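Local coordinates for protein transcriptional regulator (Cytophaga hutchinsonii, PDB 3F0C) that probably regulates transcription as a dimer of the TetR family, binding DNA through an N-terminal helix-turn-helix, at residues 145-149 with 200-205; 163-168 with 191-195. All blocks are in the same frame, centred on the assembly; numbering follows the deposited sequence.

Both contacts use helix 183-201, the last helix of the model, and lie toward the same flank of the chain. Contact 2 packs residues 191-195 of helix 183-201 against helix 153-174, while contact 1 ties the residues at and beyond the C-terminal end of helix 183-201 to the turn after helix 118-145. In sequence, both segments of contact 2 fall between those of contact 1. Their centres are about 19 Å apart and their nearest atoms about 5 Å, so they are neighbours without touching. Both also reach the second subunit, consistent with the TetR-family arrangement in which the last two helices of each chain build the dimer interface; contact 1 lies at the outer end of this helical region.

Contact 1 of 2, residues 145-149 with 200-205; sequences TKEFK and LKEIQT
Lys149 N donates a hydrogen bond to Ile203 O, among the last modelled residues, at 3.1 Å with an N-H...O angle of 148°. The same Ile203 O also faces Phe148 CA, at most as a C-H...O approach. The side chains follow this backbone link. Phe148 CB meets Ile203 CG2 at 3.8 Å; with CG beside the backbone N (chi1 -46°) the ring is set so that its CE1 comes to 4.0 Å from Leu200 CD2, the two side chains crossing at a slant. Ile203 CG2 also rests on the backbone of Lys149, 3.5 Å from Lys149 O. The lysine itself is fully extended beyond CG and passes its methylenes across Thr205, a poorly ordered residue whose exact fit against Glu147 is doubtful. Lys146, with positive phi, ends the preceding helix in a Schellman motif and turns the chain toward this meeting point. Beyond the contact, Glu147 OE1 accepts Thr85 N and OE2, less surely placed, accepts Ala84 N at the start of helix 84-106; Phe148 and Leu200 pack on that same helix, so the ends of helices 118-145 and 183-201 converge there.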
loop_
_atom_site.group_PDB
_atom_site.type_symbol
_atom_site.label_atom_id
_atom_site.label_comp_id
_atom_site.label_asym_id
_atom_site.label_seq_id
_atom_site.Cartn_x
_atom_site.Cartn_y
_atom_site.Cartn_z
ATOM N N THR A 145 28.300 4.450 14.203
ATOM C CA THR A 145 29.114 3.319 13.775
ATOM C C THR A 145 29.755 3.556 12.389
ATOM O O THR A 145 30.680 2.844 11.994
ATOM C CB THR A 145 28.258 2.030 13.733
ATOM O OG1 THR A 145 29.085 0.886 13.946
ATOM C CG2 THR A 145 27.547 1.900 12.414
ATOM N N LYS A 146 29.225 4.540 11.662
ATOM C CA LYS A 146 29.750 5.024 10.376
ATOM C C LYS A 146 29.472 4.071 9.211
ATOM O O LYS A 146 30.128 4.143 8.176
ATOM C CB LYS A 146 31.238 5.418 10.470
ATOM C CG LYS A 146 31.496 6.648 11.357
ATOM C CD LYS A 146 32.976 7.007 11.456
ATOM C CE LYS A 146 33.174 8.238 12.320
ATOM N NZ LYS A 146 34.617 8.595 12.452
ATOM N N GLU A 147 28.468 3.208 9.365
ATOM C CA GLU A 147 28.028 2.332 8.278
ATOM C C GLU A 147 27.092 3.103 7.349
ATOM O O GLU A 147 27.108 2.925 6.136
ATOM C CB GLU A 147 27.320 1.096 8.830
ATOM C CG GLU A 147 28.200 0.164 9.655
ATOM C CD GLU A 147 27.384 -0.839 10.459
ATOM O OE1 GLU A 147 26.573 -1.578 9.857
ATOM O OE2 GLU A 147 27.529 -0.891 11.694
ATOM N N PHE A 148 26.274 3.972 7.933
ATOM C CA PHE A 148 25.332 4.761 7.163
ATOM C C PHE A 148 25.761 6.221 7.182
ATOM O O PHE A 148 26.238 6.713 8.191
ATOM C CB PHE A 148 23.911 4.663 7.741
ATOM C CG PHE A 148 23.451 3.251 8.099
ATOM C CD1 PHE A 148 23.827 2.147 7.360
ATOM C CD2 PHE A 148 22.564 3.057 9.151
ATOM C CE1 PHE A 148 23.365 0.871 7.704
ATOM C CE2 PHE A 148 22.107 1.788 9.492
ATOM C CZ PHE A 148 22.506 0.699 8.766
ATOM N N LYS A 149 25.548 6.908 6.067
ATOM C CA LYS A 149 25.782 8.352 5.972
ATOM C C LYS A 149 24.671 9.125 6.702
ATOM O O LYS A 149 23.516 8.680 6.685
ATOM C CB LYS A 149 25.805 8.758 4.497
ATOM C CG LYS A 149 26.976 8.208 3.714
ATOM C CD LYS A 149 26.942 8.625 2.224
ATOM C CE LYS A 149 28.130 8.077 1.499
ATOM N NZ LYS A 149 28.018 8.487 0.109
ATOM N N LEU A 200 19.266 -0.304 2.191
ATOM C CA LEU A 200 20.593 -0.319 2.753
ATOM C C LEU A 200 21.592 0.352 1.793
ATOM O O LEU A 200 22.416 1.160 2.227
ATOM C CB LEU A 200 21.001 -1.740 3.100
ATOM C CG LEU A 200 20.434 -2.288 4.398
ATOM C CD1 LEU A 200 20.801 -3.753 4.589
ATOM C CD2 LEU A 200 20.932 -1.465 5.576
ATOM N N LYS A 201 21.501 0.066 0.492
ATOM C CA LYS A 201 22.466 0.642 -0.455
ATOM C C LYS A 201 22.250 2.133 -0.644
ATOM O O LYS A 201 23.158 2.835 -1.074
ATOM C CB LYS A 201 22.474 -0.062 -1.820
ATOM C CG LYS A 201 23.601 0.464 -2.781
ATOM C CD LYS A 201 23.868 -0.455 -4.019
ATOM C CE LYS A 201 25.355 -0.506 -4.451
ATOM N NZ LYS A 201 26.109 0.769 -4.251
ATOM N N GLU A 202 21.060 2.621 -0.317
ATOM C CA GLU A 202 20.827 4.053 -0.330
ATOM C C GLU A 202 21.514 4.725 0.870
ATOM O O GLU A 202 21.577 5.945 0.904
ATOM C CB GLU A 202 19.321 4.358 -0.373
ATOM C CG GLU A 202 18.898 5.844 -0.229
ATOM C CD GLU A 202 19.141 6.695 -1.465
ATOM O OE1 GLU A 202 19.755 6.192 -2.429
ATOM O OE2 GLU A 202 18.695 7.868 -1.479
ATOM N N ILE A 203 22.044 3.967 1.839
ATOM C CA ILE A 203 22.785 4.602 2.940
ATOM C C ILE A 203 24.091 3.953 3.394
ATOM O O ILE A 203 24.751 4.490 4.278
ATOM C CB ILE A 203 21.943 4.744 4.209
ATOM C CG1 ILE A 203 20.495 4.295 3.996
ATOM C CG2 ILE A 203 22.096 6.186 4.741
ATOM C CD1 ILE A 203 19.921 3.674 5.214
ATOM N N GLN A 204 24.463 2.823 2.800
ATOM C CA GLN A 204 25.658 2.057 3.189
ATOM C C GLN A 204 26.985 2.878 3.309
ATOM O O GLN A 204 27.972 2.423 3.912
ATOM C CB GLN A 204 25.850 0.921 2.177
ATOM C CG GLN A 204 26.298 1.419 0.773
ATOM C CD GLN A 204 26.539 0.305 -0.235
ATOM O OE1 GLN A 204 25.611 -0.402 -0.607
ATOM N NE2 GLN A 204 27.788 0.157 -0.694
ATOM N N THR A 205 26.980 4.068 2.728
ATOM C CA THR A 205 28.165 4.884 2.794
ATOM C C THR A 205 29.041 4.629 1.581
ATOM O O THR A 205 29.505 3.510 1.367
ATOM C CB THR A 205 28.950 4.480 4.011
ATOM O OG1 THR A 205 28.147 4.707 5.171
ATOM C CG2 THR A 205 30.198 5.348 4.110
#

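Contact 2 of 2, residues 163-168 with 191-195; sequences LLLGVR and NMCKV
Val195 N gives Asn191 O a helical hydrogen bond of 3.0 Å, and the turn it closes presents Asn191, Met192 and Val195 together to Val167 of helix 153-174. The two helix segments run nearly antiparallel, at 154°, with axes 9.5 Å apart. Val167 splits its branches: CG1 touches Asn191 CB and Met192 CG, while CG2 passes Val195 CG2 at 3.9 Å. The other branch of Val195, CG1, lies across Leu163, against Leu163 CB. Met192, a selenomethionine, has the largest share of the contact. Its chain is bent at the last torsion (chi3 69°), which brings CE against Leu164 CB at 3.6 Å, the two side chains crossing at about a right angle. Leu164 CD1 also touches that methyl, and CD2 lies 4.0 Å from Met192 CG. Cut back to an alanine here, Leu164 would lose both methyls, and the Met192 methyl and Tyr91 of helix 84-106 would probably face a gap. Selenium sits at the edge of the Arg168 guanidinium, 3.9 Å from Arg168 NE, while Leu165 CA lies over one face, toward its rim. Selenium thus gives this buried cation, with Arg95 close by as a like charge, a neighbour without a hydrogen bond; the rest is mostly apolar, so side-chain fit probably sets how the segments pair, and Asn191 and Val195 pack on Phe159 of the second subunit.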
loop_
_atom_site.group_PDB
_atom_site.type_symbol
_atom_site.label_atom_id
_atom_site.label_comp_id
_atom_site.label_asym_id
_atom_site.label_seq_id
_atom_site.Cartn_x
_atom_site.Cartn_y
_atom_site.Cartn_z
ATOM N N LEU A 163 7.874 1.762 3.096
ATOM C CA LEU A 163 8.191 0.882 2.022
ATOM C C LEU A 163 7.677 -0.479 2.395
ATOM O O LEU A 163 6.973 -1.108 1.599
ATOM C CB LEU A 163 9.688 0.812 1.805
ATOM C CG LEU A 163 10.192 1.915 0.883
ATOM C CD1 LEU A 163 11.735 1.915 0.896
ATOM C CD2 LEU A 163 9.605 1.751 -0.518
ATOM N N LEU A 164 7.989 -0.944 3.604
ATOM C CA LEU A 164 7.542 -2.284 4.002
ATOM C C LEU A 164 6.025 -2.323 4.074
ATOM O O LEU A 164 5.391 -3.267 3.626
ATOM C CB LEU A 164 8.105 -2.682 5.339
ATOM C CG LEU A 164 9.618 -2.550 5.430
ATOM C CD1 LEU A 164 10.056 -2.863 6.871
ATOM C CD2 LEU A 164 10.328 -3.412 4.344
ATOM N N LEU A 165 5.420 -1.273 4.590
ATOM C CA LEU A 165 3.983 -1.305 4.736
ATOM C C LEU A 165 3.345 -1.457 3.335
ATOM O O LEU A 165 2.306 -2.113 3.193
ATOM C CB LEU A 165 3.501 -0.069 5.492
ATOM C CG LEU A 165 2.011 0.190 5.701
ATOM C CD1 LEU A 165 1.393 -0.948 6.422
ATOM C CD2 LEU A 165 1.726 1.576 6.425
ATOM N N GLY A 166 3.977 -0.893 2.312
ATOM C CA GLY A 166 3.395 -0.890 0.977
ATOM C C GLY A 166 3.410 -2.282 0.400
ATOM O O GLY A 166 2.448 -2.718 -0.281
ATOM N N VAL A 167 4.499 -2.999 0.687
ATOM C CA VAL A 167 4.579 -4.376 0.267
ATOM C C VAL A 167 3.375 -5.120 0.843
ATOM O O VAL A 167 2.675 -5.846 0.158
ATOM C CB VAL A 167 5.871 -5.038 0.723
ATOM C CG1 VAL A 167 5.722 -6.577 0.635
ATOM C CG2 VAL A 167 7.059 -4.525 -0.106
ATOM N N ARG A 168 3.118 -4.905 2.112
ATOM C CA ARG A 168 2.010 -5.574 2.735
ATOM C C ARG A 168 0.703 -5.125 2.176
ATOM O O ARG A 168 -0.213 -5.916 2.044
ATOM C CB ARG A 168 2.039 -5.327 4.213
ATOM C CG ARG A 168 3.254 -6.001 4.798
ATOM C CD ARG A 168 3.363 -5.900 6.310
ATOM N NE ARG A 168 4.327 -4.879 6.722
ATOM C CZ ARG A 168 4.020 -3.824 7.446
ATOM N NH1 ARG A 168 2.761 -3.628 7.843
ATOM N NH2 ARG A 168 4.982 -2.967 7.772
ATOM N N ASN A 191 9.872 -10.140 -0.889
ATOM C CA ASN A 191 9.764 -8.729 -1.274
ATOM C C ASN A 191 10.295 -7.721 -0.259
ATOM O O ASN A 191 11.019 -6.788 -0.612
ATOM C CB ASN A 191 8.305 -8.384 -1.463
ATOM C CG ASN A 191 7.772 -8.870 -2.743
ATOM O OD1 ASN A 191 8.351 -8.585 -3.790
ATOM N ND2 ASN A 191 6.643 -9.592 -2.690
HETATM N N MSE A 192 9.879 -7.886 0.993
HETATM C CA MSE A 192 10.349 -7.028 2.065
HETATM C C MSE A 192 11.869 -6.992 2.204
HETATM O O MSE A 192 12.398 -6.002 2.641
HETATM C CB MSE A 192 9.658 -7.356 3.388
HETATM C CG MSE A 192 8.281 -6.689 3.494
HETATM SE SE MSE A 192 7.195 -7.041 5.139
HETATM C CE MSE A 192 8.235 -6.072 6.559
ATOM N N CYS A 193 12.550 -8.052 1.783
ATOM C CA CYS A 193 14.009 -8.048 1.754
ATOM C C CYS A 193 14.503 -7.153 0.617
ATOM O O CYS A 193 15.226 -6.183 0.840
ATOM C CB CYS A 193 14.548 -9.468 1.581
ATOM S SG CYS A 193 13.970 -10.643 2.827
ATOM N N LYS A 194 14.095 -7.492 -0.603
ATOM C CA LYS A 194 14.407 -6.724 -1.775
ATOM C C LYS A 194 14.431 -5.253 -1.350
ATOM O O LYS A 194 15.432 -4.563 -1.519
ATOM C CB LYS A 194 13.346 -6.950 -2.845
ATOM C CG LYS A 194 13.529 -8.171 -3.701
ATOM C CD LYS A 194 12.942 -7.962 -5.125
ATOM C CE LYS A 194 13.979 -8.220 -6.187
ATOM N NZ LYS A 194 13.326 -8.263 -7.482
ATOM N N VAL A 195 13.331 -4.805 -0.751
ATOM C CA VAL A 195 13.201 -3.427 -0.321
ATOM C C VAL A 195 14.295 -3.062 0.710
ATOM O O VAL A 195 15.082 -2.140 0.468
ATOM C CB VAL A 195 11.786 -3.175 0.239
ATOM C CG1 VAL A 195 11.636 -1.722 0.741
ATOM C CG2 VAL A 195 10.733 -3.519 -0.812
#